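Local structure of GH26C (Muricauda sp. MAR_2010_75, 6Q78) at residues F56-D61 with F290-G295; R161-G166 with E180-S185; P219-P224 with N264-F269. The protein probably hydrolyses beta-1,4-mannosidic bonds within mannans, as an endo-acting mannanase of glycoside hydrolase family 26. One frame throughout, in Å; residues are numbered along the deposited sequence.

Interaction 1: F56-D61 with F290-G295; sequences FMVNPD and FVDIMG
The carboxylate of Asp-292 and the 290-291 peptide are the flat groups that Val-58 covers, and one methyl of Val-58 lies over a face of each. CG2 of Val-58 stands above one face of the carboxylate, 3.5 Å from OD1 of Asp-292, while the other face of that group is turned toward Leu-266. The same CG2 rests on the peptide plane, 3.4 Å from Phe-290 C. A Val-58 chi1 of 168° swings CG1 away from the backbone N and leaves CG2 on the N side, where it lies between the two surfaces.

At the carboxylate edge, Val-58 N donates to Asp-292 OD1 over 2.9 Å. The bond is nearly straight (174°) and arrives on the syn side, 18° out of the plane. One water lies 2.7 Å from both Phe-56 O and Asp-292 OD1, placed to bridge them; a second accepts from Asn-59 N and donates to Asp-292 OD2 at 2.9 Å from that oxygen.

In the TIM-barrel fold of family 26, Asp-292 immediately precedes strand 293-298, and its OD2 also takes the backbone N-H of Phe-267 on the adjacent strand 265-269. The carboxylate therefore fastens the chain ahead of helix 64-76 to the start of strand 293-298 and to the middle of strand 265-269. Donors reach both of its oxygens, which would probably stabilise the ionised form in this buried setting. Beyond Val-58, Asn-59 OD1 accepts from Asp-61 N across 2.9 Å, an Asx turn in which the donor sits above the amide plane, and Asn-59 ND2 bonds to Asn-263.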
loop_
_atom_site.group_PDB
_atom_site.type_symbol
_atom_site.label_atom_id
_atom_site.label_comp_id
_atom_site.label_asym_id
_atom_site.label_seq_id
_atom_site.Cartn_x
_atom_site.Cartn_y
_atom_site.Cartn_z
ATOM N N PHE A 56 -8.852 -13.553 13.336
ATOM C CA PHE A 56 -8.430 -13.646 11.944
ATOM C C PHE A 56 -7.294 -12.701 11.609
ATOM O O PHE A 56 -6.917 -12.601 10.434
ATOM C CB PHE A 56 -9.621 -13.384 11.024
ATOM C CG PHE A 56 -10.693 -14.385 11.204
ATOM C CD1 PHE A 56 -10.533 -15.662 10.709
ATOM C CD2 PHE A 56 -11.818 -14.092 11.970
ATOM C CE1 PHE A 56 -11.504 -16.616 10.906
ATOM C CE2 PHE A 56 -12.781 -15.053 12.175
ATOM C CZ PHE A 56 -12.622 -16.300 11.642
ATOM N N MET A 57 -6.741 -12.026 12.610
ATOM C CA MET A 57 -5.734 -10.986 12.440
ATOM C C MET A 57 -4.339 -11.471 12.822
ATOM O O MET A 57 -4.172 -12.302 13.720
ATOM C CB MET A 57 -6.070 -9.769 13.290
ATOM C CG MET A 57 -7.322 -9.092 12.791
ATOM S SD MET A 57 -7.855 -7.727 13.852
ATOM C CE MET A 57 -6.447 -6.587 13.683
ATOM N N VAL A 58 -3.321 -10.919 12.137
ATOM C CA VAL A 58 -1.941 -11.200 12.545
ATOM C C VAL A 58 -1.759 -10.849 14.014
ATOM O O VAL A 58 -1.104 -11.581 14.778
ATOM C CB VAL A 58 -0.949 -10.419 11.655
ATOM C CG1 VAL A 58 0.452 -10.467 12.257
ATOM C CG2 VAL A 58 -0.930 -11.017 10.298
ATOM N N ASN A 59 -2.318 -9.715 14.431
ATOM C CA ASN A 59 -2.153 -9.265 15.812
ATOM C C ASN A 59 -3.500 -9.266 16.519
ATOM O O ASN A 59 -4.246 -8.281 16.441
ATOM C CB ASN A 59 -1.502 -7.885 15.868
ATOM C CG ASN A 59 -1.306 -7.410 17.272
ATOM O OD1 ASN A 59 -1.511 -8.178 18.228
ATOM N ND2 ASN A 59 -0.886 -6.149 17.423
ATOM N N PRO A 60 -3.864 -10.355 17.195
ATOM C CA PRO A 60 -5.129 -10.364 17.937
ATOM C C PRO A 60 -5.170 -9.356 19.081
ATOM O O PRO A 60 -6.250 -9.137 19.641
ATOM C CB PRO A 60 -5.221 -11.806 18.449
ATOM C CG PRO A 60 -3.829 -12.282 18.460
ATOM C CD PRO A 60 -3.149 -11.638 17.301
ATOM N N ASP A 61 -4.035 -8.770 19.463
ATOM C CA ASP A 61 -3.976 -7.744 20.500
ATOM C C ASP A 61 -3.977 -6.335 19.922
ATOM O O ASP A 61 -3.599 -5.381 20.614
ATOM C CB ASP A 61 -2.750 -7.959 21.385
ATOM C CG ASP A 61 -2.770 -9.306 22.086
ATOM O OD1 ASP A 61 -3.825 -9.676 22.631
ATOM O OD2 ASP A 61 -1.730 -10.005 22.075
ATOM N N PHE A 290 1.191 -14.234 9.311
ATOM C CA PHE A 290 2.067 -13.089 9.115
ATOM C C PHE A 290 1.512 -12.045 8.160
ATOM O O PHE A 290 2.135 -10.994 8.000
ATOM C CB PHE A 290 3.433 -13.588 8.605
ATOM C CG PHE A 290 4.173 -14.390 9.614
ATOM C CD1 PHE A 290 4.867 -13.761 10.642
ATOM C CD2 PHE A 290 4.119 -15.779 9.596
ATOM C CE1 PHE A 290 5.521 -14.508 11.617
ATOM C CE2 PHE A 290 4.799 -16.521 10.557
ATOM C CZ PHE A 290 5.484 -15.885 11.568
ATOM N N VAL A 291 0.349 -12.277 7.553
ATOM C CA VAL A 291 -0.174 -11.392 6.514
ATOM C C VAL A 291 -1.650 -11.146 6.801
ATOM O O VAL A 291 -2.397 -12.104 7.036
ATOM C CB VAL A 291 -0.006 -12.014 5.118
ATOM C CG1 VAL A 291 -0.743 -11.166 4.093
ATOM C CG2 VAL A 291 1.474 -12.144 4.755
ATOM N N ASP A 292 -2.063 -9.868 6.742
ATOM C CA ASP A 292 -3.479 -9.483 6.849
ATOM C C ASP A 292 -4.102 -9.156 5.497
ATOM O O ASP A 292 -5.283 -9.452 5.255
ATOM C CB ASP A 292 -3.610 -8.226 7.699
ATOM C CG ASP A 292 -3.287 -8.464 9.174
ATOM O OD1 ASP A 292 -3.946 -9.363 9.795
ATOM O OD2 ASP A 292 -2.399 -7.750 9.707
ATOM N N ILE A 293 -3.333 -8.477 4.640
ATOM C CA ILE A 293 -3.796 -8.016 3.335
ATOM C C ILE A 293 -2.959 -8.703 2.265
ATOM O O ILE A 293 -1.726 -8.631 2.299
ATOM C CB ILE A 293 -3.723 -6.487 3.215
ATOM C CG1 ILE A 293 -4.783 -5.877 4.152
ATOM C CG2 ILE A 293 -3.925 -6.080 1.726
ATOM C CD1 ILE A 293 -4.416 -4.549 4.802
ATOM N N MET A 294 -3.627 -9.382 1.350
ATOM C CA MET A 294 -2.987 -9.987 0.184
ATOM C C MET A 294 -3.150 -9.003 -0.955
ATOM O O MET A 294 -4.270 -8.761 -1.428
ATOM C CB MET A 294 -3.657 -11.317 -0.171
ATOM C CG MET A 294 -3.234 -12.425 0.742
ATOM S SD MET A 294 -4.184 -13.910 0.428
ATOM C CE MET A 294 -2.947 -15.108 0.978
ATOM N N GLY A 295 -2.036 -8.425 -1.393
ATOM C CA GLY A 295 -2.057 -7.440 -2.448
ATOM C C GLY A 295 -1.246 -7.856 -3.670
ATOM O O GLY A 295 -0.616 -8.919 -3.726
HETATM O O HOH W 1 -4.658 -11.914 9.197
HETATM O O HOH W 2 -2.700 -7.382 12.533
#

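Interaction 2: R161-G166 with E180-S185; sequences REPFEG and ENALKS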
loop_
_atom_site.group_PDB
_atom_site.type_symbol
_atom_site.label_atom_id
_atom_site.label_comp_id
_atom_site.label_asym_id
_atom_site.label_seq_id
_atom_site.Cartn_x
_atom_site.Cartn_y
_atom_site.Cartn_z
ATOM N N ARG A 161 16.386 2.350 1.803
ATOM C CA ARG A 161 17.707 2.399 1.185
ATOM C C ARG A 161 18.584 1.304 1.774
ATOM O O ARG A 161 18.551 1.028 2.975
ATOM C CB ARG A 161 18.333 3.793 1.353
ATOM C CG ARG A 161 17.537 4.843 0.589
ATOM C CD ARG A 161 18.018 6.261 0.851
ATOM N NE ARG A 161 16.968 7.197 0.479
ATOM C CZ ARG A 161 16.763 7.675 -0.738
ATOM N NH1 ARG A 161 17.549 7.322 -1.745
ATOM N NH2 ARG A 161 15.725 8.504 -0.944
ATOM N N GLU A 162 19.391 0.690 0.921
ATOM C CA GLU A 162 20.122 -0.495 1.311
ATOM C C GLU A 162 21.101 -0.160 2.435
ATOM O O GLU A 162 21.590 0.973 2.531
ATOM C CB GLU A 162 20.842 -1.096 0.095
ATOM C CG GLU A 162 22.034 -0.262 -0.466
ATOM C CD GLU A 162 23.274 -0.383 0.383
ATOM O OE1 GLU A 162 24.088 0.599 0.429
ATOM O OE2 GLU A 162 23.453 -1.465 0.987
ATOM N N PRO A 163 21.417 -1.141 3.288
ATOM C CA PRO A 163 22.010 -0.825 4.603
ATOM C C PRO A 163 23.496 -0.502 4.604
ATOM O O PRO A 163 23.967 0.129 5.570
ATOM C CB PRO A 163 21.748 -2.110 5.426
ATOM C CG PRO A 163 21.748 -3.189 4.365
ATOM C CD PRO A 163 20.998 -2.542 3.205
ATOM N N PHE A 164 24.256 -0.904 3.584
ATOM C CA PHE A 164 25.700 -0.701 3.645
ATOM C C PHE A 164 26.057 0.775 3.554
ATOM O O PHE A 164 26.931 1.258 4.288
ATOM C CB PHE A 164 26.410 -1.507 2.553
ATOM C CG PHE A 164 26.417 -2.984 2.802
ATOM C CD1 PHE A 164 27.322 -3.534 3.690
ATOM C CD2 PHE A 164 25.519 -3.820 2.147
ATOM C CE1 PHE A 164 27.335 -4.910 3.937
ATOM C CE2 PHE A 164 25.522 -5.181 2.378
ATOM C CZ PHE A 164 26.442 -5.736 3.261
ATOM N N GLU A 165 25.434 1.501 2.625
ATOM C CA GLU A 165 25.701 2.926 2.511
ATOM C C GLU A 165 24.464 3.790 2.705
ATOM O O GLU A 165 24.598 5.006 2.905
ATOM C CB GLU A 165 26.381 3.266 1.169
ATOM C CG GLU A 165 27.818 2.679 1.057
ATOM C CD GLU A 165 28.550 3.052 -0.234
ATOM O OE1 GLU A 165 27.913 3.520 -1.207
ATOM O OE2 GLU A 165 29.787 2.863 -0.272
ATOM N N GLY A 166 23.267 3.206 2.693
ATOM C CA GLY A 166 22.088 3.990 3.003
ATOM C C GLY A 166 21.659 5.004 1.968
ATOM O O GLY A 166 20.865 5.882 2.297
ATOM N N GLU A 180 23.830 -7.955 -4.002
ATOM C CA GLU A 180 23.890 -9.377 -3.702
ATOM C C GLU A 180 23.894 -9.669 -2.212
ATOM O O GLU A 180 23.632 -10.807 -1.818
ATOM C CB GLU A 180 25.091 -10.008 -4.416
ATOM C CG GLU A 180 24.878 -10.005 -5.928
ATOM C CD GLU A 180 26.021 -10.633 -6.713
ATOM O OE1 GLU A 180 26.977 -11.159 -6.096
ATOM O OE2 GLU A 180 25.955 -10.585 -7.963
ATOM N N ASN A 181 24.139 -8.672 -1.369
ATOM C CA ASN A 181 24.297 -8.939 0.053
ATOM C C ASN A 181 23.428 -8.096 0.975
ATOM O O ASN A 181 23.401 -8.377 2.176
ATOM C CB ASN A 181 25.762 -8.757 0.471
ATOM C CG ASN A 181 26.664 -9.775 -0.183
ATOM O OD1 ASN A 181 26.808 -10.885 0.317
ATOM N ND2 ASN A 181 27.235 -9.425 -1.343
ATOM N N ALA A 182 22.693 -7.104 0.466
ATOM C CA ALA A 182 21.933 -6.228 1.352
ATOM C C ALA A 182 20.929 -7.000 2.198
ATOM O O ALA A 182 20.877 -6.815 3.419
ATOM C CB ALA A 182 21.260 -5.132 0.528
ATOM N N LEU A 183 20.089 -7.834 1.566
ATOM C CA LEU A 183 19.034 -8.514 2.325
ATOM C C LEU A 183 19.645 -9.538 3.268
ATOM O O LEU A 183 19.308 -9.594 4.454
ATOM C CB LEU A 183 18.006 -9.178 1.390
ATOM C CG LEU A 183 16.812 -9.789 2.151
ATOM C CD1 LEU A 183 15.491 -9.719 1.351
ATOM C CD2 LEU A 183 17.063 -11.217 2.528
ATOM N N LYS A 184 20.585 -10.334 2.773
ATOM C CA LYS A 184 21.259 -11.279 3.657
ATOM C C LYS A 184 21.835 -10.583 4.888
ATOM O O LYS A 184 21.813 -11.144 5.993
ATOM C CB LYS A 184 22.360 -12.050 2.904
ATOM C CG LYS A 184 21.822 -12.953 1.783
ATOM C CD LYS A 184 22.922 -13.359 0.789
ATOM C CE LYS A 184 22.324 -14.101 -0.403
ATOM N NZ LYS A 184 23.377 -14.399 -1.418
ATOM N N SER A 185 22.349 -9.351 4.722
ATOM C CA SER A 185 23.026 -8.676 5.818
ATOM C C SER A 185 22.075 -8.204 6.917
ATOM O O SER A 185 22.545 -7.845 8.000
ATOM C CB SER A 185 23.868 -7.499 5.305
ATOM O OG SER A 185 23.030 -6.361 5.055
#
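Phe-164 points the CE2-CZ side of its ring at the last part of helix 176-186. The backbone around Asn-181 meets the ring at its edge: Asn-181 C and Ala-182 N lie in the ring plane, and Asn-181 O is near it, 3.8 Å from CE2 of Phe-164. Ser-185 comes in obliquely, its CB 3.7 Å from CZ of Phe-164. Phe-177, one turn earlier on the helix, packs edge-to-face with the same ring.

Pro-163 lies alongside. Its CD touches CB of Ala-182 at 3.7 Å, and its CG approaches OG of Ser-185 to 3.5 Å. A Ser-185 chi1 of 79° turns OG back over its own helix turn, where it donates to Ala-182 O over 2.7 Å; it is also bonded to Asn-192.

Glu-162 shapes the loop that presents these rings. Folded back by its chi2 of 76°, its carboxylate collects two backbone N-H groups, Phe-164 N on OE2 at 2.8 Å and Glu-165 N on OE1 at 2.7 Å. This loop follows barrel strand 153-157 and packs on helix 176-186, which comes next in the chain.

No hydrogen bond crosses between the segments. Glu-162 spends its carboxylate on its own loop, and the Ser-185 hydroxyl is spent on Ala-182 O and Asn-192; these polar groups are thus satisfied without bonding across the interface, and cohesion here rests on van der Waals fit.

Interaction 3: P219-P224 with N264-F269; sequences PIIFRP and NMLFAF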
loop_
_atom_site.group_PDB
_atom_site.type_symbol
_atom_site.label_atom_id
_atom_site.label_comp_id
_atom_site.label_asym_id
_atom_site.label_seq_id
_atom_site.Cartn_x
_atom_site.Cartn_y
_atom_site.Cartn_z
ATOM N N PRO A 219 -4.633 3.499 12.969
ATOM C CA PRO A 219 -4.208 2.222 12.367
ATOM C C PRO A 219 -3.535 2.476 11.038
ATOM O O PRO A 219 -4.001 3.293 10.246
ATOM C CB PRO A 219 -5.524 1.448 12.178
ATOM C CG PRO A 219 -6.483 2.125 13.181
ATOM C CD PRO A 219 -6.097 3.575 13.128
ATOM N N ILE A 220 -2.414 1.784 10.803
ATOM C CA ILE A 220 -1.817 1.865 9.483
ATOM C C ILE A 220 -1.639 0.475 8.901
ATOM O O ILE A 220 -1.396 -0.504 9.621
ATOM C CB ILE A 220 -0.492 2.645 9.472
ATOM C CG1 ILE A 220 0.579 1.928 10.263
ATOM C CG2 ILE A 220 -0.677 4.127 9.937
ATOM C CD1 ILE A 220 1.971 2.439 9.932
ATOM N N ILE A 221 -1.732 0.404 7.579
ATOM C CA ILE A 221 -1.383 -0.811 6.841
ATOM C C ILE A 221 0.066 -0.678 6.408
ATOM O O ILE A 221 0.431 0.285 5.736
ATOM C CB ILE A 221 -2.301 -0.980 5.627
ATOM C CG1 ILE A 221 -3.776 -1.103 6.073
ATOM C CG2 ILE A 221 -1.818 -2.160 4.772
ATOM C CD1 ILE A 221 -4.743 -1.001 4.955
ATOM N N PHE A 222 0.904 -1.604 6.843
ATOM C CA PHE A 222 2.329 -1.585 6.539
ATOM C C PHE A 222 2.605 -2.649 5.470
ATOM O O PHE A 222 2.265 -3.844 5.647
ATOM C CB PHE A 222 3.099 -1.876 7.833
ATOM C CG PHE A 222 4.611 -1.925 7.680
ATOM C CD1 PHE A 222 5.343 -2.933 8.315
ATOM C CD2 PHE A 222 5.301 -0.931 7.013
ATOM C CE1 PHE A 222 6.737 -2.947 8.260
ATOM C CE2 PHE A 222 6.708 -0.978 6.920
ATOM C CZ PHE A 222 7.389 -1.972 7.576
ATOM N N ARG A 223 3.166 -2.199 4.331
ATOM C CA ARG A 223 3.373 -3.022 3.128
ATOM C C ARG A 223 4.850 -3.034 2.769
ATOM O O ARG A 223 5.258 -2.328 1.842
ATOM C CB ARG A 223 2.535 -2.455 1.971
ATOM C CG ARG A 223 2.524 -3.308 0.710
ATOM C CD ARG A 223 1.506 -2.753 -0.282
ATOM N NE ARG A 223 1.908 -1.450 -0.817
ATOM C CZ ARG A 223 2.563 -1.274 -1.968
ATOM N NH1 ARG A 223 2.932 -2.299 -2.733
ATOM N NH2 ARG A 223 2.833 -0.048 -2.383
ATOM N N PRO A 224 5.685 -3.801 3.479
ATOM C CA PRO A 224 7.139 -3.733 3.275
ATOM C C PRO A 224 7.607 -4.704 2.196
ATOM O O PRO A 224 6.927 -5.690 1.864
ATOM C CB PRO A 224 7.693 -4.208 4.623
ATOM C CG PRO A 224 6.643 -5.231 5.074
ATOM C CD PRO A 224 5.298 -4.620 4.646
ATOM N N ASN A 264 -1.032 -0.982 16.355
ATOM C CA ASN A 264 -1.878 -0.262 15.409
ATOM C C ASN A 264 -1.416 -0.483 13.966
ATOM O O ASN A 264 -1.342 0.443 13.162
ATOM C CB ASN A 264 -1.988 1.232 15.767
ATOM C CG ASN A 264 -0.636 1.962 15.867
ATOM O OD1 ASN A 264 0.328 1.470 16.448
ATOM N ND2 ASN A 264 -0.602 3.178 15.349
ATOM N N MET A 265 -1.102 -1.732 13.623
ATOM C CA MET A 265 -0.579 -2.092 12.303
ATOM C C MET A 265 -1.281 -3.337 11.773
ATOM O O MET A 265 -1.418 -4.343 12.484
ATOM C CB MET A 265 0.924 -2.391 12.417
ATOM C CG MET A 265 1.712 -2.306 11.145
ATOM S SD MET A 265 3.485 -2.322 11.586
ATOM C CE MET A 265 3.972 -0.619 11.382
ATOM N N LEU A 266 -1.704 -3.271 10.516
ATOM C CA LEU A 266 -2.041 -4.437 9.702
ATOM C C LEU A 266 -0.892 -4.617 8.715
ATOM O O LEU A 266 -0.177 -3.661 8.389
ATOM C CB LEU A 266 -3.319 -4.165 8.907
ATOM C CG LEU A 266 -4.607 -3.871 9.695
ATOM C CD1 LEU A 266 -5.795 -3.721 8.733
ATOM C CD2 LEU A 266 -4.912 -5.041 10.655
ATOM N N PHE A 267 -0.682 -5.857 8.265
ATOM C CA PHE A 267 0.462 -6.199 7.419
ATOM C C PHE A 267 0.010 -6.639 6.034
ATOM O O PHE A 267 -0.835 -7.539 5.909
ATOM C CB PHE A 267 1.283 -7.324 8.078
ATOM C CG PHE A 267 1.862 -6.923 9.395
ATOM C CD1 PHE A 267 3.092 -6.276 9.459
ATOM C CD2 PHE A 267 1.160 -7.136 10.566
ATOM C CE1 PHE A 267 3.628 -5.848 10.688
ATOM C CE2 PHE A 267 1.683 -6.732 11.790
ATOM C CZ PHE A 267 2.923 -6.095 11.833
ATOM N N ALA A 268 0.594 -6.024 4.999
ATOM C CA ALA A 268 0.212 -6.256 3.607
ATOM C C ALA A 268 1.385 -6.822 2.815
ATOM O O ALA A 268 2.473 -6.252 2.815
ATOM C CB ALA A 268 -0.237 -4.924 2.970
ATOM N N PHE A 269 1.126 -7.916 2.100
ATOM C CA PHE A 269 2.076 -8.628 1.256
ATOM C C PHE A 269 1.726 -8.307 -0.190
ATOM O O PHE A 269 0.577 -8.511 -0.602
ATOM C CB PHE A 269 1.841 -10.134 1.501
ATOM C CG PHE A 269 2.593 -11.077 0.579
ATOM C CD1 PHE A 269 3.938 -11.383 0.822
ATOM C CD2 PHE A 269 1.930 -11.736 -0.455
ATOM C CE1 PHE A 269 4.624 -12.303 0.007
ATOM C CE2 PHE A 269 2.617 -12.654 -1.273
ATOM C CZ PHE A 269 3.962 -12.925 -1.048
HETATM O O HOH W 3 4.553 -6.173 0.678
#
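Strands 220-223 and 265-269 are parallel neighbours in the TIM barrel, joined by a beta-alpha-beta crossover through helix 242-259. Their axes approach to 4.6 Å and are inclined at 33°, the twist of a closed barrel. Four backbone hydrogen bonds alternate in the parallel pattern: Ile-220 N to Asn-264 O, Leu-266 N to Ile-220 O, Phe-222 N to Leu-266 O (2.8 Å) and Ala-268 N to Phe-222 O.

The face carrying Ile-220, Phe-222, Met-265 and Phe-267 packs against helices 193-208 and 242-259. Here the Phe-222 ring is enclosed from several directions. CD of Pro-224 lies over the centre of one face, 4.0 Å above the plane. CE1 of Phe-267 meets the ring edge, 4.1 Å from CD1 of Phe-222. Met-265 makes an oblique Met-aromatic contact, its SD 4.7 Å from the Phe-222 centroid and 51° off the normal. The bend at chi3 (-104°) turns CE of Met-265 back to within 3.9 Å of Ile-220 CD1, and its CG covers the rim of one face of Phe-267.

On the opposite face, which lines the barrel interior, Ile-221 CG2 touches Ala-268 CB at 3.7 Å, and Ile-221 CG1 borders Leu-266 CB. Toward the C-terminal ends, one water donates to both Pro-224 O and Ala-268 O.

Arg-223 packs its CB 3.8 Å from CB of Ala-268 and sends its guanidinium onward to salt bridges with Asp-297 and Glu-335, near a bound Tris molecule, probably from the crystallisation liquor. The chemistry divides by face: sulfur, aromatic and aliphatic groups hold the sheet to its helices, while at the C-terminal end of the interior Arg-223 extends beyond Ala-268 to two acids that probably balance its charge.

In the fold
From the N terminus, residues 56-61 come first and meet 290-295 only after 228 intervening residues, so interaction 1 closes a very long loop that encloses both other contacts. Interaction 2 closes early, a short excursion after strand 153-157, and is complete before interaction 3 opens at 219-224 and shuts at 264-269; these two follow in series and do not touch. Interactions 1 and 3 adjoin, with centres about 8 Å apart: strand 293-298 continues the sheet beside strand 265-269, where Asp-292 N lies 2.8 Å from Phe-267 O. Together they tie the N-terminal segment to consecutive barrel strands, while interaction 2, centred about 27 Å from interaction 1, joins a peripheral loop to helix 176-186.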